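Local coordinates for protein DegQ (Legionella fallonii, PDB 3PV2) that probably degrades and chaperones misfolded proteins as an HtrA-family serine protease with PDZ domains that assembles into 12-meric cages, at residues G151-A156 with F174-A179; F193-A198 with I233-P238. All coordinates share one frame; numbering follows the deposited sequence.

Contact 1: residues G151-A156 with F174-A179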
loop_
_atom_site.group_PDB
_atom_site.type_symbol
_atom_site.label_atom_id
_atom_site.label_comp_id
_atom_site.label_asym_id
_atom_site.label_seq_id
_atom_site.Cartn_x
_atom_site.Cartn_y
_atom_site.Cartn_z
ATOM N N GLY B 151 -31.615 41.400 8.798
ATOM C CA GLY B 151 -32.046 41.521 10.154
ATOM C C GLY B 151 -33.537 41.286 10.360
ATOM O O GLY B 151 -33.975 41.139 11.511
ATOM N N ASP B 152 -34.291 41.192 9.285
ATOM C CA ASP B 152 -35.695 40.838 9.401
ATOM C C ASP B 152 -35.785 39.381 9.813
ATOM O O ASP B 152 -35.022 38.557 9.295
ATOM C CB ASP B 152 -36.469 40.932 8.057
ATOM C CG ASP B 152 -36.754 42.394 7.573
ATOM O OD1 ASP B 152 -36.882 43.342 8.377
ATOM O OD2 ASP B 152 -36.932 42.550 6.328
ATOM N N PHE B 153 -36.797 39.037 10.614
ATOM C CA PHE B 153 -37.008 37.659 11.034
ATOM C C PHE B 153 -37.705 36.811 9.988
ATOM O O PHE B 153 -38.566 37.262 9.244
ATOM C CB PHE B 153 -37.704 37.592 12.404
ATOM C CG PHE B 153 -36.912 38.241 13.545
ATOM C CD1 PHE B 153 -37.401 39.374 14.201
ATOM C CD2 PHE B 153 -35.759 37.657 14.024
ATOM C CE1 PHE B 153 -36.723 39.917 15.267
ATOM C CE2 PHE B 153 -35.081 38.224 15.054
ATOM C CZ PHE B 153 -35.588 39.365 15.687
ATOM N N VAL B 154 -37.298 35.563 9.893
ATOM C CA VAL B 154 -37.859 34.673 8.918
ATOM C C VAL B 154 -38.004 33.284 9.451
ATOM O O VAL B 154 -37.293 32.870 10.382
ATOM C CB VAL B 154 -36.967 34.628 7.647
ATOM C CG1 VAL B 154 -36.900 36.039 6.975
ATOM C CG2 VAL B 154 -35.569 34.082 7.972
ATOM N N VAL B 155 -38.938 32.547 8.848
ATOM C CA VAL B 155 -39.070 31.120 9.107
ATOM C C VAL B 155 -38.967 30.325 7.839
ATOM O O VAL B 155 -39.545 30.673 6.841
ATOM C CB VAL B 155 -40.387 30.814 9.850
ATOM C CG1 VAL B 155 -40.636 29.272 9.882
ATOM C CG2 VAL B 155 -40.310 31.391 11.244
ATOM N N ALA B 156 -38.161 29.279 7.845
ATOM C CA ALA B 156 -38.169 28.359 6.694
ATOM C C ALA B 156 -39.008 27.151 6.991
ATOM O O ALA B 156 -38.753 26.475 7.951
ATOM C CB ALA B 156 -36.692 27.894 6.323
ATOM N N PHE B 174 -35.980 28.886 12.294
ATOM C CA PHE B 174 -36.056 30.289 12.608
ATOM C C PHE B 174 -34.681 30.954 12.447
ATOM O O PHE B 174 -33.608 30.384 12.799
ATOM C CB PHE B 174 -36.526 30.479 14.042
ATOM C CG PHE B 174 -36.704 31.936 14.445
ATOM C CD1 PHE B 174 -37.865 32.644 14.090
ATOM C CD2 PHE B 174 -35.772 32.565 15.198
ATOM C CE1 PHE B 174 -38.012 34.003 14.442
ATOM C CE2 PHE B 174 -35.923 33.919 15.622
ATOM C CZ PHE B 174 -37.064 34.625 15.197
ATOM N N GLY B 175 -34.704 32.156 11.867
ATOM C CA GLY B 175 -33.524 33.003 11.895
ATOM C C GLY B 175 -33.843 34.370 11.315
ATOM O O GLY B 175 -35.016 34.824 11.347
ATOM N N ILE B 176 -32.778 35.035 10.867
ATOM C CA ILE B 176 -32.875 36.323 10.167
ATOM C C ILE B 176 -32.378 36.280 8.734
ATOM O O ILE B 176 -31.687 35.334 8.343
ATOM C CB ILE B 176 -32.084 37.405 10.924
ATOM C CG1 ILE B 176 -30.613 37.115 11.009
ATOM C CG2 ILE B 176 -32.688 37.693 12.336
ATOM C CD1 ILE B 176 -29.860 38.391 11.338
ATOM N N VAL B 177 -32.796 37.238 7.919
ATOM C CA VAL B 177 -32.198 37.473 6.625
ATOM C C VAL B 177 -30.785 37.924 6.949
ATOM O O VAL B 177 -30.570 38.887 7.703
ATOM C CB VAL B 177 -32.967 38.590 5.921
ATOM C CG1 VAL B 177 -32.293 38.975 4.609
ATOM C CG2 VAL B 177 -34.324 38.176 5.635
ATOM N N SER B 178 -29.788 37.172 6.498
ATOM C CA SER B 178 -28.398 37.474 6.862
ATOM C C SER B 178 -27.678 38.304 5.807
ATOM O O SER B 178 -26.711 38.978 6.125
ATOM C CB SER B 178 -27.615 36.182 6.926
ATOM O OG SER B 178 -28.064 35.446 8.005
ATOM N N ALA B 179 -28.090 38.153 4.554
ATOM C CA ALA B 179 -27.477 38.918 3.411
ATOM C C ALA B 179 -28.389 38.861 2.184
ATOM O O ALA B 179 -29.214 37.936 2.069
ATOM C CB ALA B 179 -26.109 38.355 3.051
#
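The rings of F153 and F174 lie nearly parallel, planes 20° apart, but slid so far (centroids 5.6 Å) that they barely overlap; the touch is local, F153 CD2 to F174 CZ at 3.5 Å. The same CD2 also meets I176 CG2 at 3.5 Å, while G175 O sits in the plane of the F153 ring at its edge. F174 turns its own edge to V155 CG2. On V154's side of the sheet, the V154 and V177 side chains cross at about a right angle, CG1 to CG2 at 3.6 Å.

The antiparallel backbones hold this in place. V154 and G175 exchange two N-H...O bonds, and V177 is bonded through both its N and its O to residues 151-152: V177 N to D152 O and G151 N to V177 O, both 2.9 Å. G151 has a positive phi of 102°, a conformation that would press a beta carbon against the preceding carbonyl O.

Both rings continue into edge-to-face pairs with other subunits, F153 with F174 of a second copy and F174 with F153 of a third. D152 OD1 hydrogen-bonds S20 OG of the second subunit, and OD2 the backbone N of E149. The chemistry is consistent with V154 and V177 packing within the barrel and the F153/F174 side taking part in contacts between subunits.

Contact 2: residues F193-A198 with I233-P238; sequences FIQTDA and IGFAIP
F193 and F235 meet at an oblique angle, ring planes 60° apart, where F193 CB comes to 3.7 Å from F235 CD1. The F193 ring turns an edge toward A236 O, which lies near the ring plane, and the F193 and I237 side chains lie side by side and point the same way, CE1 to CG1 at 3.8 Å. Next along the same flank of the F235 ring, Q195 lies side by side with it, CB to CE1 at 4.0 Å, its amide plane steeply turned (75°) from that of the ring. The extended chain of Q195, with CG anti to the backbone N (chi1 164°), carries that amide across I233, whose CG2 touches Q195 CG at 3.5 Å.

I194 and A236 face the opposite side of the sheet. Their CB atoms are 4.1 Å apart, and I194 CD1 slides past P238 to reach its CB at 3.9 Å; L209 of strand 208-211 packs on both I194 and A236.

Two reciprocal backbone pairs set this register. I194 and A236 bond each other in both directions, as do T196 and G234, and the pair Q195-F235 between them is non-hydrogen-bonded. There the CA of F235 points its hydrogen at I194 O (3.2 Å) and that of Q195 at G234 O.

Farther out, T196 OG1 accepts from A198 N at 3.0 Å, an ST turn that bends the chain as it leaves the strand, and the same hydroxyl bonds I176 O. D197, just beyond, joins I176 N through OD1 and F174 N of a neighbouring subunit through OD2. P238 occupies the N-cap position of helix 239-252. Such an antiparallel pairing of the third and sixth strands is characteristic of the six-stranded beta-barrel of the trypsin fold, here the second of the protease's two barrels.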
loop_
_atom_site.group_PDB
_atom_site.type_symbol
_atom_site.label_atom_id
_atom_site.label_comp_id
_atom_site.label_asym_id
_atom_site.label_seq_id
_atom_site.Cartn_x
_atom_site.Cartn_y
_atom_site.Cartn_z
ATOM N N PHE B 193 -29.835 35.459 -4.312
ATOM C CA PHE B 193 -30.439 34.674 -3.279
ATOM C C PHE B 193 -30.577 35.539 -2.050
ATOM O O PHE B 193 -29.825 36.457 -1.805
ATOM C CB PHE B 193 -29.555 33.506 -2.853
ATOM C CG PHE B 193 -29.460 32.407 -3.849
ATOM C CD1 PHE B 193 -30.559 31.650 -4.162
ATOM C CD2 PHE B 193 -28.236 32.088 -4.432
ATOM C CE1 PHE B 193 -30.476 30.616 -5.076
ATOM C CE2 PHE B 193 -28.139 31.052 -5.354
ATOM C CZ PHE B 193 -29.267 30.307 -5.673
ATOM N N ILE B 194 -31.604 35.206 -1.298
ATOM C CA ILE B 194 -31.675 35.567 0.066
ATOM C C ILE B 194 -30.806 34.596 0.843
ATOM O O ILE B 194 -30.828 33.389 0.656
ATOM C CB ILE B 194 -33.113 35.490 0.537
ATOM C CG1 ILE B 194 -34.008 36.389 -0.314
ATOM C CG2 ILE B 194 -33.224 35.928 1.954
ATOM C CD1 ILE B 194 -35.469 36.065 -0.143
ATOM N N GLN B 195 -30.032 35.133 1.754
ATOM C CA GLN B 195 -29.236 34.286 2.624
ATOM C C GLN B 195 -29.812 34.456 4.021
ATOM O O GLN B 195 -30.128 35.590 4.432
ATOM C CB GLN B 195 -27.763 34.659 2.550
ATOM C CG GLN B 195 -26.964 34.092 3.694
ATOM C CD GLN B 195 -25.425 34.394 3.678
ATOM O OE1 GLN B 195 -24.813 34.481 2.619
ATOM N NE2 GLN B 195 -24.821 34.522 4.878
ATOM N N THR B 196 -29.914 33.346 4.757
ATOM C CA THR B 196 -30.511 33.315 6.105
ATOM C C THR B 196 -29.681 32.437 7.011
ATOM O O THR B 196 -28.944 31.575 6.533
ATOM C CB THR B 196 -31.927 32.693 6.003
ATOM O OG1 THR B 196 -32.587 32.731 7.272
ATOM C CG2 THR B 196 -31.816 31.270 5.677
ATOM N N ASP B 197 -29.764 32.631 8.327
ATOM C CA ASP B 197 -29.325 31.605 9.281
ATOM C C ASP B 197 -30.446 30.666 9.777
ATOM O O ASP B 197 -30.258 29.930 10.685
ATOM C CB ASP B 197 -28.510 32.194 10.441
ATOM C CG ASP B 197 -29.315 33.183 11.307
ATOM O OD1 ASP B 197 -30.402 33.555 10.824
ATOM O OD2 ASP B 197 -28.820 33.536 12.418
ATOM N N ALA B 198 -31.568 30.607 9.084
ATOM C CA ALA B 198 -32.588 29.631 9.358
ATOM C C ALA B 198 -32.150 28.408 8.583
ATOM O O ALA B 198 -32.085 28.431 7.344
ATOM C CB ALA B 198 -33.976 30.138 8.906
ATOM N N ILE B 233 -25.635 28.386 7.246
ATOM C CA ILE B 233 -26.148 29.337 6.269
ATOM C C ILE B 233 -27.042 28.660 5.247
ATOM O O ILE B 233 -26.624 27.705 4.605
ATOM C CB ILE B 233 -25.002 29.913 5.386
ATOM C CG1 ILE B 233 -23.800 30.396 6.215
ATOM C CG2 ILE B 233 -25.552 30.992 4.444
ATOM C CD1 ILE B 233 -22.530 30.544 5.370
ATOM N N GLY B 234 -28.254 29.165 5.078
ATOM C CA GLY B 234 -29.111 28.727 3.982
ATOM C C GLY B 234 -29.560 29.833 3.020
ATOM O O GLY B 234 -29.344 31.042 3.249
ATOM N N PHE B 235 -30.240 29.406 1.952
ATOM C CA PHE B 235 -30.568 30.254 0.841
ATOM C C PHE B 235 -31.969 30.061 0.398
ATOM O O PHE B 235 -32.483 28.936 0.438
ATOM C CB PHE B 235 -29.661 29.914 -0.313
ATOM C CG PHE B 235 -28.251 30.264 -0.070
ATOM C CD1 PHE B 235 -27.817 31.553 -0.265
ATOM C CD2 PHE B 235 -27.373 29.329 0.423
ATOM C CE1 PHE B 235 -26.519 31.903 -0.014
ATOM C CE2 PHE B 235 -26.040 29.672 0.674
ATOM C CZ PHE B 235 -25.624 30.960 0.458
ATOM N N ALA B 236 -32.581 31.143 -0.078
ATOM C CA ALA B 236 -33.913 31.116 -0.618
ATOM C C ALA B 236 -33.914 31.935 -1.906
ATOM O O ALA B 236 -33.181 32.935 -1.987
ATOM C CB ALA B 236 -34.870 31.747 0.345
ATOM N N ILE B 237 -34.739 31.529 -2.874
ATOM C CA ILE B 237 -34.902 32.250 -4.125
ATOM C C ILE B 237 -36.010 33.268 -3.912
ATOM O O ILE B 237 -37.088 32.897 -3.479
ATOM C CB ILE B 237 -35.286 31.295 -5.252
ATOM C CG1 ILE B 237 -34.209 30.192 -5.356
ATOM C CG2 ILE B 237 -35.445 32.059 -6.609
ATOM C CD1 ILE B 237 -34.781 28.866 -5.865
ATOM N N PRO B 238 -35.723 34.573 -4.100
ATOM C CA PRO B 238 -36.710 35.579 -3.687
ATOM C C PRO B 238 -38.007 35.510 -4.481
ATOM O O PRO B 238 -38.004 35.239 -5.674
ATOM C CB PRO B 238 -36.007 36.931 -3.931
ATOM C CG PRO B 238 -34.832 36.633 -4.802
ATOM C CD PRO B 238 -34.571 35.154 -4.796
#

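Contacts 1 and 2 are centred about 8 Å apart in the same antiparallel barrel, the second of the trypsin-like domain, and run in series: both segments of contact 1 precede those of contact 2 along the chain. Across the barrel their strands lie in the order 153-158, 171-179, 194-196, 234-238, so the two contacts are the outer pairings of four strands adjacent in the sheet, joined by the seam between 171-179 and 194-196. At that seam S178 N probably bonds Q195 O (2.6 Å), and a classic beta bulge sets S178 and A179 both against Q195. Both contacts also touch the second subunit, which places this part of the barrel at an interface of the 12-meric assembly.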